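Long-range contacts in tyrosine--tRNA ligase (Aeropyrum pernix, PDB 2CYA), which probably catalyses the two-step charging of tRNA(Tyr), activating tyrosine with ATP to Tyr-AMP and then passing it to the acceptor end of the tRNA: residues A48-L53 / T246-V251; D252-I257 / S333-V338; P212-L217 / V276-R281; V54-V59 / R100-A105. All coordinates share one frame; numbering follows the deposited sequence.

Contact 1 of 4, residues A48-L53 / T246-V251; sequences AHIGWL and TAVFVV. With SO4 (sulfate ion), chain C.
His49 and Phe249 form a single beta bridge between the turn leading into helix 51-64 and the loop that follows the KMSKS motif of this class I synthetase. Val250 N donates to Ala48 O at 3.0 Å, and Ile50 N to Val248 O at 2.8 Å. In the second bond the nitrogen lies almost on the C=O line (176°), but the N-H is bent (154°). The CB of His49 sits 3.2 Å from Val248 O and also touches CD2 of the Phe249 ring. Its CG lies between the backbone N and the carbonyl carbon (chi1 56°), which lets ND1 accept from Gly51 N at 3.0 Å, a capping bond in the turn before the helix. NE2 donates to sulfate O4 at 3.0 Å, and Trp52 NE1 to the same oxygen. Without the imidazole, as with an alanine here, Gly51 N is likely to lose its capping partner and the anion one of its donors. Lys241 of the KMSKS motif also holds the sulfate, and all three side chains are inferred to bind ATP. Ile50 CD1 packs 3.8 Å from Val248 CB. Ile50 and Val250 rest on helix 323-346, and Val248 on helix 254-262.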
loop_
_atom_site.group_PDB
_atom_site.type_symbol
_atom_site.label_atom_id
_atom_site.label_comp_id
_atom_site.label_asym_id
_atom_site.label_seq_id
_atom_site.Cartn_x
_atom_site.Cartn_y
_atom_site.Cartn_z
ATOM N N ALA A 48 -7.619 -22.168 16.430
ATOM C CA ALA A 48 -8.194 -22.900 15.320
ATOM C C ALA A 48 -9.478 -23.643 15.716
ATOM O O ALA A 48 -9.551 -24.260 16.777
ATOM C CB ALA A 48 -7.182 -23.881 14.783
ATOM N N HIS A 49 -10.496 -23.558 14.869
ATOM C CA HIS A 49 -11.726 -24.285 15.128
ATOM C C HIS A 49 -11.834 -25.335 14.015
ATOM O O HIS A 49 -11.055 -25.315 13.067
ATOM C CB HIS A 49 -12.931 -23.340 15.176
ATOM C CG HIS A 49 -13.112 -22.514 13.947
ATOM N ND1 HIS A 49 -13.583 -23.035 12.762
ATOM C CD2 HIS A 49 -12.930 -21.189 13.731
ATOM C CE1 HIS A 49 -13.686 -22.067 11.867
ATOM N NE2 HIS A 49 -13.297 -20.936 12.429
ATOM N N ILE A 50 -12.791 -26.245 14.112
ATOM C CA ILE A 50 -12.846 -27.321 13.133
ATOM C C ILE A 50 -13.053 -26.920 11.684
ATOM O O ILE A 50 -12.749 -27.697 10.782
ATOM C CB ILE A 50 -13.898 -28.364 13.542
ATOM C CG1 ILE A 50 -15.302 -27.723 13.620
ATOM C CG2 ILE A 50 -13.493 -28.968 14.889
ATOM C CD1 ILE A 50 -16.404 -28.746 13.892
ATOM N N GLY A 51 -13.544 -25.702 11.458
ATOM C CA GLY A 51 -13.778 -25.254 10.099
ATOM C C GLY A 51 -12.511 -25.203 9.284
ATOM O O GLY A 51 -12.517 -25.449 8.074
ATOM N N TRP A 52 -11.412 -24.888 9.953
ATOM C CA TRP A 52 -10.119 -24.787 9.291
ATOM C C TRP A 52 -9.604 -26.150 8.858
ATOM O O TRP A 52 -8.759 -26.235 7.958
ATOM C CB TRP A 52 -9.095 -24.124 10.222
ATOM C CG TRP A 52 -9.388 -22.674 10.517
ATOM C CD1 TRP A 52 -10.486 -21.949 10.104
ATOM C CD2 TRP A 52 -8.608 -21.788 11.329
ATOM N NE1 TRP A 52 -10.434 -20.673 10.621
ATOM C CE2 TRP A 52 -9.295 -20.547 11.378
ATOM C CE3 TRP A 52 -7.398 -21.918 12.023
ATOM C CZ2 TRP A 52 -8.806 -19.446 12.100
ATOM C CZ3 TRP A 52 -6.911 -20.819 12.740
ATOM C CH2 TRP A 52 -7.619 -19.601 12.772
ATOM N N LEU A 53 -10.111 -27.214 9.487
ATOM C CA LEU A 53 -9.658 -28.564 9.142
ATOM C C LEU A 53 -9.964 -28.847 7.666
ATOM O O LEU A 53 -9.196 -29.531 6.983
ATOM C CB LEU A 53 -10.325 -29.614 10.051
ATOM C CG LEU A 53 -9.881 -29.718 11.529
ATOM C CD1 LEU A 53 -10.727 -30.759 12.257
ATOM C CD2 LEU A 53 -8.391 -30.109 11.613
ATOM N N THR A 246 -20.994 -21.248 19.098
ATOM C CA THR A 246 -21.359 -21.518 17.711
ATOM C C THR A 246 -20.206 -22.109 16.910
ATOM O O THR A 246 -20.329 -22.319 15.700
ATOM C CB THR A 246 -21.811 -20.248 16.986
ATOM O OG1 THR A 246 -20.704 -19.337 16.880
ATOM C CG2 THR A 246 -22.965 -19.603 17.741
ATOM N N ALA A 247 -19.085 -22.357 17.585
ATOM C CA ALA A 247 -17.917 -22.926 16.933
ATOM C C ALA A 247 -17.220 -23.955 17.821
ATOM O O ALA A 247 -17.108 -23.780 19.036
ATOM C CB ALA A 247 -16.946 -21.819 16.563
ATOM N N VAL A 248 -16.743 -25.027 17.210
ATOM C CA VAL A 248 -16.043 -26.055 17.949
ATOM C C VAL A 248 -14.548 -25.825 17.762
ATOM O O VAL A 248 -14.039 -25.903 16.643
ATOM C CB VAL A 248 -16.432 -27.458 17.437
ATOM C CG1 VAL A 248 -15.697 -28.534 18.230
ATOM C CG2 VAL A 248 -17.945 -27.637 17.564
ATOM N N PHE A 249 -13.844 -25.512 18.844
ATOM C CA PHE A 249 -12.399 -25.285 18.737
ATOM C C PHE A 249 -11.639 -26.603 18.885
ATOM O O PHE A 249 -12.147 -27.551 19.493
ATOM C CB PHE A 249 -11.926 -24.291 19.799
ATOM C CG PHE A 249 -12.597 -22.959 19.706
ATOM C CD1 PHE A 249 -13.700 -22.667 20.493
ATOM C CD2 PHE A 249 -12.156 -22.009 18.786
ATOM C CE1 PHE A 249 -14.366 -21.442 20.364
ATOM C CE2 PHE A 249 -12.815 -20.781 18.648
ATOM C CZ PHE A 249 -13.919 -20.499 19.437
ATOM N N VAL A 250 -10.426 -26.653 18.336
ATOM C CA VAL A 250 -9.641 -27.872 18.396
ATOM C C VAL A 250 -9.213 -28.200 19.806
ATOM O O VAL A 250 -8.627 -29.249 20.029
ATOM C CB VAL A 250 -8.375 -27.823 17.484
ATOM C CG1 VAL A 250 -8.790 -27.720 16.026
ATOM C CG2 VAL A 250 -7.481 -26.669 17.879
ATOM N N VAL A 251 -9.498 -27.310 20.757
ATOM C CA VAL A 251 -9.133 -27.579 22.142
ATOM C C VAL A 251 -10.336 -27.641 23.073
ATOM O O VAL A 251 -10.171 -27.615 24.292
ATOM C CB VAL A 251 -8.122 -26.542 22.726
ATOM C CG1 VAL A 251 -6.781 -26.624 21.985
ATOM C CG2 VAL A 251 -8.710 -25.139 22.669
HETATM S S SO4 C . -12.329 -17.391 10.886
HETATM O O1 SO4 C . -13.345 -18.144 10.025
HETATM O O2 SO4 C . -11.169 -16.996 9.974
HETATM O O3 SO4 C . -12.950 -16.187 11.312
HETATM O O4 SO4 C . -11.793 -18.372 11.761
#

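Contact 2 of 4, residues D252-I257 / S333-V338; sequences DSDDDI and SLIEVV
Ile257 is the main bump of this contact between the first turn of helix 254-262 and the long helix 323-346. It enters a hollow lined by Leu334, Ile335 and Val338. Its CG2 lies 4.1 Å from Leu334 CD2 and 4.0 Å from Ile335 CG1. Ile257 CD1 meets Val338 CB tip to tip at 4.0 Å. CG1 of Ile257 stands beside the backbone N (chi1 -66°), which sends CD1 to the valine and leaves CG2 for the other two. Ile335 projects against Asp254. Its CD1 reaches Asp254 O at 3.6 Å, and its CG2 presses on the carboxylate, 3.4 Å from OD2. The two side chains cross at about a right angle. Ser253 and Asp256 close the helix start with a capping box. Ser253 OG accepts from Asp256 N at 2.9 Å, and Ser253 N donates weakly to Asp256 OD1. No hydrogen bond joins the two segments. They are held by van der Waals packing, partly of carbon against the polar atoms of Asp254. Asp254 makes salt bridges to Arg339 and Arg342 further along helix 323-346, which probably offset its charge and add an electrostatic tie between the helices.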
loop_
_atom_site.group_PDB
_atom_site.type_symbol
_atom_site.label_atom_id
_atom_site.label_comp_id
_atom_site.label_asym_id
_atom_site.label_seq_id
_atom_site.Cartn_x
_atom_site.Cartn_y
_atom_site.Cartn_z
ATOM N N ASP A 252 -11.541 -27.710 22.516
ATOM C CA ASP A 252 -12.738 -27.830 23.348
ATOM C C ASP A 252 -12.732 -29.229 23.971
ATOM O O ASP A 252 -12.232 -30.186 23.365
ATOM C CB ASP A 252 -14.028 -27.705 22.520
ATOM C CG ASP A 252 -14.401 -26.280 22.219
ATOM O OD1 ASP A 252 -13.920 -25.390 22.934
ATOM O OD2 ASP A 252 -15.190 -26.053 21.271
ATOM N N SER A 253 -13.312 -29.345 25.162
ATOM C CA SER A 253 -13.396 -30.625 25.868
ATOM C C SER A 253 -14.428 -31.500 25.172
ATOM O O SER A 253 -15.220 -30.997 24.367
ATOM C CB SER A 253 -13.836 -30.392 27.321
ATOM O OG SER A 253 -15.157 -29.855 27.368
ATOM N N ASP A 254 -14.424 -32.798 25.478
ATOM C CA ASP A 254 -15.400 -33.723 24.892
ATOM C C ASP A 254 -16.803 -33.247 25.291
ATOM O O ASP A 254 -17.742 -33.326 24.505
ATOM C CB ASP A 254 -15.206 -35.156 25.424
ATOM C CG ASP A 254 -13.916 -35.809 24.935
ATOM O OD1 ASP A 254 -13.621 -36.920 25.405
ATOM O OD2 ASP A 254 -13.205 -35.233 24.082
ATOM N N ASP A 255 -16.943 -32.759 26.522
ATOM C CA ASP A 255 -18.249 -32.287 26.992
ATOM C C ASP A 255 -18.683 -31.012 26.252
ATOM O O ASP A 255 -19.856 -30.858 25.919
ATOM C CB ASP A 255 -18.217 -32.035 28.490
ATOM C CG ASP A 255 -19.590 -31.688 29.052
ATOM O OD1 ASP A 255 -19.726 -30.620 29.689
ATOM O OD2 ASP A 255 -20.530 -32.489 28.862
ATOM N N ASP A 256 -17.737 -30.109 25.988
ATOM C CA ASP A 256 -18.041 -28.874 25.246
ATOM C C ASP A 256 -18.556 -29.261 23.854
ATOM O O ASP A 256 -19.527 -28.685 23.353
ATOM C CB ASP A 256 -16.784 -28.019 25.070
ATOM C CG ASP A 256 -16.370 -27.295 26.333
ATOM O OD1 ASP A 256 -15.191 -26.881 26.412
ATOM O OD2 ASP A 256 -17.209 -27.128 27.238
ATOM N N ILE A 257 -17.892 -30.231 23.222
ATOM C CA ILE A 257 -18.307 -30.677 21.897
ATOM C C ILE A 257 -19.716 -31.301 21.913
ATOM O O ILE A 257 -20.515 -31.069 21.007
ATOM C CB ILE A 257 -17.283 -31.687 21.311
ATOM C CG1 ILE A 257 -15.947 -30.979 21.061
ATOM C CG2 ILE A 257 -17.788 -32.263 19.994
ATOM C CD1 ILE A 257 -14.846 -31.905 20.556
ATOM N N SER A 333 -18.134 -38.825 16.930
ATOM C CA SER A 333 -17.060 -38.972 15.936
ATOM C C SER A 333 -16.124 -37.741 15.941
ATOM O O SER A 333 -14.907 -37.860 15.794
ATOM C CB SER A 333 -17.644 -39.142 14.540
ATOM O OG SER A 333 -18.516 -40.247 14.508
ATOM N N LEU A 334 -16.698 -36.560 16.109
ATOM C CA LEU A 334 -15.914 -35.326 16.128
ATOM C C LEU A 334 -14.941 -35.372 17.294
ATOM O O LEU A 334 -13.811 -34.903 17.208
ATOM C CB LEU A 334 -16.852 -34.134 16.287
ATOM C CG LEU A 334 -16.357 -32.769 15.859
ATOM C CD1 LEU A 334 -15.733 -32.857 14.463
ATOM C CD2 LEU A 334 -17.564 -31.801 15.881
ATOM N N ILE A 335 -15.404 -35.928 18.402
ATOM C CA ILE A 335 -14.568 -36.073 19.567
ATOM C C ILE A 335 -13.320 -36.901 19.213
ATOM O O ILE A 335 -12.217 -36.551 19.621
ATOM C CB ILE A 335 -15.358 -36.739 20.705
ATOM C CG1 ILE A 335 -16.300 -35.690 21.332
ATOM C CG2 ILE A 335 -14.397 -37.368 21.707
ATOM C CD1 ILE A 335 -17.275 -36.235 22.364
ATOM N N GLU A 336 -13.486 -37.978 18.440
ATOM C CA GLU A 336 -12.330 -38.788 18.069
ATOM C C GLU A 336 -11.375 -38.006 17.173
ATOM O O GLU A 336 -10.151 -38.150 17.279
ATOM C CB GLU A 336 -12.753 -40.072 17.345
ATOM C CG GLU A 336 -13.592 -41.034 18.181
ATOM C CD GLU A 336 -13.000 -41.304 19.559
ATOM O OE1 GLU A 336 -11.762 -41.492 19.658
ATOM O OE2 GLU A 336 -13.778 -41.337 20.541
ATOM N N VAL A 337 -11.923 -37.185 16.287
ATOM C CA VAL A 337 -11.079 -36.394 15.408
ATOM C C VAL A 337 -10.308 -35.351 16.206
ATOM O O VAL A 337 -9.121 -35.124 15.971
ATOM C CB VAL A 337 -11.908 -35.660 14.320
ATOM C CG1 VAL A 337 -11.005 -34.690 13.558
ATOM C CG2 VAL A 337 -12.532 -36.691 13.325
ATOM N N VAL A 338 -10.989 -34.724 17.161
ATOM C CA VAL A 338 -10.373 -33.680 17.959
ATOM C C VAL A 338 -9.408 -34.148 19.053
ATOM O O VAL A 338 -8.388 -33.505 19.303
ATOM C CB VAL A 338 -11.467 -32.783 18.584
ATOM C CG1 VAL A 338 -10.870 -31.885 19.636
ATOM C CG2 VAL A 338 -12.128 -31.945 17.489
#

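Contact 3 of 4, residues P212-L217 / V276-R281; sequences PIISSL and VLEIAR
Ser215 N donates to Glu278 OE1 at 2.8 Å, nearly straight at 172°. It meets the oxygen on its syn side, 17° out of the carboxylate plane. The hydroxyl of the same serine lies 3.2 Å from Glu278 OE1 and 3.4 Å from Glu278 OE2. These are weak contacts. The backbone N-H is thus the firm hold on the glutamate, and the hydroxyl adds at most a weak one. The glutamate chain gets there by running extended beyond CG (chi2 179°). Ile214 slides past it in the opposite direction, with CG2 4.0 Å from Glu278 OE1. The packing follows one residue along. Ile214 CD1 meets Ile279 CG1 at 3.9 Å, and Leu217 CD2 meets Ile279 CD1 at 4.1 Å. Each of these pairs crosses at about a right angle, and Ile279 lies beside both loop residues. Ile279 also touches Val330 of helix 323-346. Backbone bonds from Ile214 to Met239 and from Ser216 to Val237 tie the loop to the KMSKS region. Strand 207-211 is the last parallel strand of the Rossmann-like class I core in chain order, and its exit is pinned here to a helix that follows the KMSKS loop.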
loop_
_atom_site.group_PDB
_atom_site.type_symbol
_atom_site.label_atom_id
_atom_site.label_comp_id
_atom_site.label_asym_id
_atom_site.label_seq_id
_atom_site.Cartn_x
_atom_site.Cartn_y
_atom_site.Cartn_z
ATOM N N PRO A 212 -15.247 -25.296 1.062
ATOM C CA PRO A 212 -16.474 -24.859 1.736
ATOM C C PRO A 212 -16.217 -24.271 3.126
ATOM O O PRO A 212 -15.280 -24.652 3.816
ATOM C CB PRO A 212 -17.315 -26.143 1.787
ATOM C CG PRO A 212 -16.268 -27.211 1.928
ATOM C CD PRO A 212 -15.203 -26.766 0.931
ATOM N N ILE A 213 -17.066 -23.340 3.526
ATOM C CA ILE A 213 -16.946 -22.697 4.824
ATOM C C ILE A 213 -18.081 -23.214 5.694
ATOM O O ILE A 213 -19.240 -22.871 5.454
ATOM C CB ILE A 213 -17.066 -21.154 4.676
ATOM C CG1 ILE A 213 -15.846 -20.615 3.917
ATOM C CG2 ILE A 213 -17.195 -20.486 6.049
ATOM C CD1 ILE A 213 -15.975 -19.167 3.486
ATOM N N ILE A 214 -17.753 -24.044 6.688
ATOM C CA ILE A 214 -18.754 -24.596 7.602
ATOM C C ILE A 214 -19.524 -23.483 8.330
ATOM O O ILE A 214 -18.929 -22.546 8.867
ATOM C CB ILE A 214 -18.102 -25.519 8.652
ATOM C CG1 ILE A 214 -17.662 -26.824 7.986
ATOM C CG2 ILE A 214 -19.080 -25.796 9.792
ATOM C CD1 ILE A 214 -17.189 -27.874 8.957
ATOM N N SER A 215 -20.850 -23.604 8.349
ATOM C CA SER A 215 -21.712 -22.613 8.990
ATOM C C SER A 215 -21.661 -22.613 10.518
ATOM O O SER A 215 -21.162 -23.542 11.148
ATOM C CB SER A 215 -23.165 -22.825 8.553
ATOM O OG SER A 215 -23.287 -22.799 7.141
ATOM N N SER A 216 -22.188 -21.545 11.099
ATOM C CA SER A 216 -22.262 -21.393 12.543
ATOM C C SER A 216 -23.212 -22.465 13.066
ATOM O O SER A 216 -24.156 -22.844 12.378
ATOM C CB SER A 216 -22.824 -20.007 12.889
ATOM O OG SER A 216 -22.986 -19.851 14.286
ATOM N N LEU A 217 -22.964 -22.958 14.276
ATOM C CA LEU A 217 -23.841 -23.969 14.857
ATOM C C LEU A 217 -25.179 -23.341 15.273
ATOM O O LEU A 217 -26.171 -24.044 15.437
ATOM C CB LEU A 217 -23.188 -24.618 16.085
ATOM C CG LEU A 217 -21.851 -25.347 15.939
ATOM C CD1 LEU A 217 -21.317 -25.677 17.321
ATOM C CD2 LEU A 217 -22.010 -26.605 15.106
ATOM N N VAL A 276 -24.483 -29.398 10.996
ATOM C CA VAL A 276 -24.238 -30.743 11.483
ATOM C C VAL A 276 -23.931 -31.659 10.314
ATOM O O VAL A 276 -23.025 -32.494 10.384
ATOM C CB VAL A 276 -25.451 -31.283 12.273
ATOM C CG1 VAL A 276 -25.133 -32.666 12.828
ATOM C CG2 VAL A 276 -25.788 -30.316 13.411
ATOM N N LEU A 277 -24.680 -31.498 9.232
ATOM C CA LEU A 277 -24.445 -32.307 8.045
ATOM C C LEU A 277 -23.133 -31.875 7.363
ATOM O O LEU A 277 -22.378 -32.715 6.887
ATOM C CB LEU A 277 -25.627 -32.185 7.070
ATOM C CG LEU A 277 -26.818 -33.099 7.366
ATOM C CD1 LEU A 277 -27.866 -32.977 6.261
ATOM C CD2 LEU A 277 -26.328 -34.544 7.438
ATOM N N GLU A 278 -22.865 -30.575 7.328
ATOM C CA GLU A 278 -21.633 -30.070 6.723
ATOM C C GLU A 278 -20.433 -30.668 7.449
ATOM O O GLU A 278 -19.464 -31.071 6.819
ATOM C CB GLU A 278 -21.558 -28.544 6.824
ATOM C CG GLU A 278 -22.675 -27.818 6.095
ATOM C CD GLU A 278 -22.587 -26.310 6.243
ATOM O OE1 GLU A 278 -22.164 -25.822 7.315
ATOM O OE2 GLU A 278 -22.955 -25.607 5.284
ATOM N N ILE A 279 -20.492 -30.712 8.777
ATOM C CA ILE A 279 -19.392 -31.286 9.543
ATOM C C ILE A 279 -19.213 -32.751 9.138
ATOM O O ILE A 279 -18.088 -33.217 8.914
ATOM C CB ILE A 279 -19.668 -31.200 11.049
ATOM C CG1 ILE A 279 -19.561 -29.742 11.498
ATOM C CG2 ILE A 279 -18.741 -32.160 11.815
ATOM C CD1 ILE A 279 -19.989 -29.490 12.914
ATOM N N ALA A 280 -20.321 -33.474 9.024
ATOM C CA ALA A 280 -20.248 -34.889 8.648
ATOM C C ALA A 280 -19.626 -35.036 7.271
ATOM O O ALA A 280 -18.724 -35.846 7.059
ATOM C CB ALA A 280 -21.639 -35.514 8.648
ATOM N N ARG A 281 -20.104 -34.236 6.332
ATOM C CA ARG A 281 -19.600 -34.304 4.975
ATOM C C ARG A 281 -18.159 -33.807 4.763
ATOM O O ARG A 281 -17.335 -34.501 4.165
ATOM C CB ARG A 281 -20.522 -33.522 4.037
ATOM C CG ARG A 281 -20.058 -33.597 2.585
ATOM C CD ARG A 281 -20.869 -32.706 1.657
ATOM N NE ARG A 281 -20.344 -32.752 0.298
ATOM C CZ ARG A 281 -20.794 -32.011 -0.710
ATOM N NH1 ARG A 281 -21.790 -31.154 -0.514
ATOM N NH2 ARG A 281 -20.238 -32.117 -1.912
#

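Contact 4 of 4, residues V54-V59 / R100-A105; sequences VWMYKV and RVMEAA
Met56 lies obliquely across Met102, and its sulfur SD comes to 3.6 Å from Met102 CG. The chain of Met56 is extended beyond CG, which brings SD to helix 88-104, and CE continues the same line. There SD also touches Val101 CG1 at 3.8 Å, crossing that side chain at about a right angle. Met102 bends at its last torsion (chi3 74°), and this swings CE toward Val59 CG1 at 4.1 Å. Its SD, placed by the first two torsions, lies 4.1 Å from Trp55 CZ3. This Met-aromatic contact is oblique, with the sulfur 67° off the normal of the six-membered ring. One face of the Trp55 ring also carries CG of Met56, set toward the rim. An alanine in place of Met56 would probably open a gap between the helices, leaving Met102 CG and Val101 without the sulfur and methyl that pack on them and this face of the indole less supported. Nearer the end of helix 88-104, Tyr57 lies with its ring edge toward Ala105 O, 4.0 Å from CE1. A water joins them: it lies 2.6 Å from Tyr57 OH and donates a longer bond to Ala105 O. The local helix axes pass 10.4 Å apart at 63°. This is plain helix-helix packing within the Rossmann-like class I core. Trp55 meets the rings of Trp52 and Tyr42 on the active-site side. Helix 323-346 covers Val101 and Tyr57, while Val59 rests on strand 180-184 and Trp55 on strand 207-211.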
loop_
_atom_site.group_PDB
_atom_site.type_symbol
_atom_site.label_atom_id
_atom_site.label_comp_id
_atom_site.label_asym_id
_atom_site.label_seq_id
_atom_site.Cartn_x
_atom_site.Cartn_y
_atom_site.Cartn_z
ATOM N N VAL A 54 -11.070 -28.301 7.167
ATOM C CA VAL A 54 -11.441 -28.495 5.769
ATOM C C VAL A 54 -10.323 -28.035 4.834
ATOM O O VAL A 54 -9.955 -28.762 3.903
ATOM C CB VAL A 54 -12.728 -27.717 5.383
ATOM C CG1 VAL A 54 -13.024 -27.934 3.901
ATOM C CG2 VAL A 54 -13.908 -28.173 6.234
ATOM N N TRP A 55 -9.768 -26.840 5.047
ATOM C CA TRP A 55 -8.697 -26.440 4.144
ATOM C C TRP A 55 -7.375 -27.151 4.477
ATOM O O TRP A 55 -6.536 -27.345 3.602
ATOM C CB TRP A 55 -8.529 -24.914 4.097
ATOM C CG TRP A 55 -8.153 -24.203 5.367
ATOM C CD1 TRP A 55 -8.968 -23.424 6.145
ATOM C CD2 TRP A 55 -6.838 -24.102 5.933
ATOM N NE1 TRP A 55 -8.235 -22.833 7.157
ATOM C CE2 TRP A 55 -6.925 -23.233 7.048
ATOM C CE3 TRP A 55 -5.590 -24.658 5.598
ATOM C CZ2 TRP A 55 -5.815 -22.904 7.833
ATOM C CZ3 TRP A 55 -4.485 -24.331 6.373
ATOM C CH2 TRP A 55 -4.607 -23.454 7.486
ATOM N N MET A 56 -7.203 -27.586 5.729
ATOM C CA MET A 56 -5.977 -28.300 6.075
ATOM C C MET A 56 -5.957 -29.649 5.331
ATOM O O MET A 56 -4.932 -30.064 4.812
ATOM C CB MET A 56 -5.883 -28.511 7.590
ATOM C CG MET A 56 -5.646 -27.221 8.381
ATOM S SD MET A 56 -5.729 -27.492 10.172
ATOM C CE MET A 56 -5.365 -25.810 10.823
ATOM N N TYR A 57 -7.102 -30.316 5.263
ATOM C CA TYR A 57 -7.189 -31.599 4.562
ATOM C C TYR A 57 -6.936 -31.387 3.071
ATOM O O TYR A 57 -6.362 -32.251 2.395
ATOM C CB TYR A 57 -8.573 -32.237 4.762
ATOM C CG TYR A 57 -8.862 -32.660 6.194
ATOM C CD1 TYR A 57 -7.836 -33.131 7.032
ATOM C CD2 TYR A 57 -10.162 -32.647 6.695
ATOM C CE1 TYR A 57 -8.101 -33.574 8.314
ATOM C CE2 TYR A 57 -10.441 -33.098 7.983
ATOM C CZ TYR A 57 -9.407 -33.563 8.790
ATOM O OH TYR A 57 -9.694 -34.028 10.061
ATOM N N LYS A 58 -7.370 -30.236 2.560
ATOM C CA LYS A 58 -7.180 -29.927 1.156
ATOM C C LYS A 58 -5.689 -29.690 0.903
ATOM O O LYS A 58 -5.168 -30.069 -0.144
ATOM C CB LYS A 58 -8.027 -28.716 0.759
ATOM C CG LYS A 58 -8.121 -28.446 -0.736
ATOM C CD LYS A 58 -8.361 -29.717 -1.580
ATOM C CE LYS A 58 -9.625 -30.469 -1.181
ATOM N NZ LYS A 58 -9.772 -31.698 -2.031
ATOM N N VAL A 59 -4.995 -29.086 1.866
ATOM C CA VAL A 59 -3.560 -28.872 1.715
ATOM C C VAL A 59 -2.949 -30.263 1.561
ATOM O O VAL A 59 -2.117 -30.503 0.682
ATOM C CB VAL A 59 -2.948 -28.168 2.948
ATOM C CG1 VAL A 59 -1.428 -28.108 2.813
ATOM C CG2 VAL A 59 -3.525 -26.748 3.069
ATOM N N ARG A 100 0.962 -26.908 14.496
ATOM C CA ARG A 100 0.867 -28.104 15.321
ATOM C C ARG A 100 -0.421 -28.847 15.033
ATOM O O ARG A 100 -0.443 -30.074 15.004
ATOM C CB ARG A 100 0.932 -27.737 16.808
ATOM C CG ARG A 100 0.819 -28.924 17.763
ATOM C CD ARG A 100 1.863 -29.985 17.479
ATOM N NE ARG A 100 3.212 -29.428 17.494
ATOM C CZ ARG A 100 3.815 -28.970 18.581
ATOM N NH1 ARG A 100 3.187 -29.009 19.751
ATOM N NH2 ARG A 100 5.035 -28.449 18.496
ATOM N N VAL A 101 -1.495 -28.095 14.831
ATOM C CA VAL A 101 -2.786 -28.691 14.537
ATOM C C VAL A 101 -2.721 -29.412 13.196
ATOM O O VAL A 101 -3.227 -30.529 13.063
ATOM C CB VAL A 101 -3.892 -27.621 14.459
ATOM C CG1 VAL A 101 -5.159 -28.231 13.835
ATOM C CG2 VAL A 101 -4.197 -27.061 15.868
ATOM N N MET A 102 -2.107 -28.778 12.197
ATOM C CA MET A 102 -2.018 -29.392 10.881
ATOM C C MET A 102 -1.276 -30.723 10.919
ATOM O O MET A 102 -1.697 -31.685 10.290
ATOM C CB MET A 102 -1.350 -28.445 9.873
ATOM C CG MET A 102 -2.247 -27.286 9.467
ATOM S SD MET A 102 -1.419 -26.105 8.396
ATOM C CE MET A 102 -1.349 -27.031 6.799
ATOM N N GLU A 103 -0.174 -30.762 11.655
ATOM C CA GLU A 103 0.627 -31.966 11.788
ATOM C C GLU A 103 -0.192 -33.056 12.470
ATOM O O GLU A 103 -0.334 -34.166 11.950
ATOM C CB GLU A 103 1.882 -31.657 12.614
ATOM C CG GLU A 103 2.623 -32.887 13.138
ATOM C CD GLU A 103 3.971 -32.537 13.772
ATOM O OE1 GLU A 103 5.003 -32.749 13.117
ATOM O OE2 GLU A 103 3.998 -32.039 14.917
ATOM N N ALA A 104 -0.741 -32.719 13.636
ATOM C CA ALA A 104 -1.553 -33.654 14.401
ATOM C C ALA A 104 -2.792 -34.080 13.624
ATOM O O ALA A 104 -3.370 -35.123 13.910
ATOM C CB ALA A 104 -1.963 -33.017 15.716
ATOM N N ALA A 105 -3.209 -33.283 12.644
ATOM C CA ALA A 105 -4.397 -33.640 11.869
ATOM C C ALA A 105 -4.024 -34.587 10.734
ATOM O O ALA A 105 -4.888 -35.110 10.039
ATOM C CB ALA A 105 -5.079 -32.385 11.304
HETATM O O HOH W 1 -7.820 -35.108 11.482
#

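From the N terminus, helix 51-64 comes first and serves two contacts. Contact 4 closes the shorter loop, from this helix to helix 88-104, within the first half of the core. Contact 1 brings the start of the same helix to residues 246-251, so contact 4 is nested inside its loop. Contact 3 starts within that loop, at 212-217, and ends after it, at 276-281, so it crosses contact 1. Contact 2 opens at 252-257, directly after contact 1 closes, and ends on helix 323-346; it crosses contact 3. Leu334 of contact 2 touches Ile50 of contact 1 and Ile279 of contact 3. Together they tie the nucleotide-binding core, the KMSKS region and the later helices.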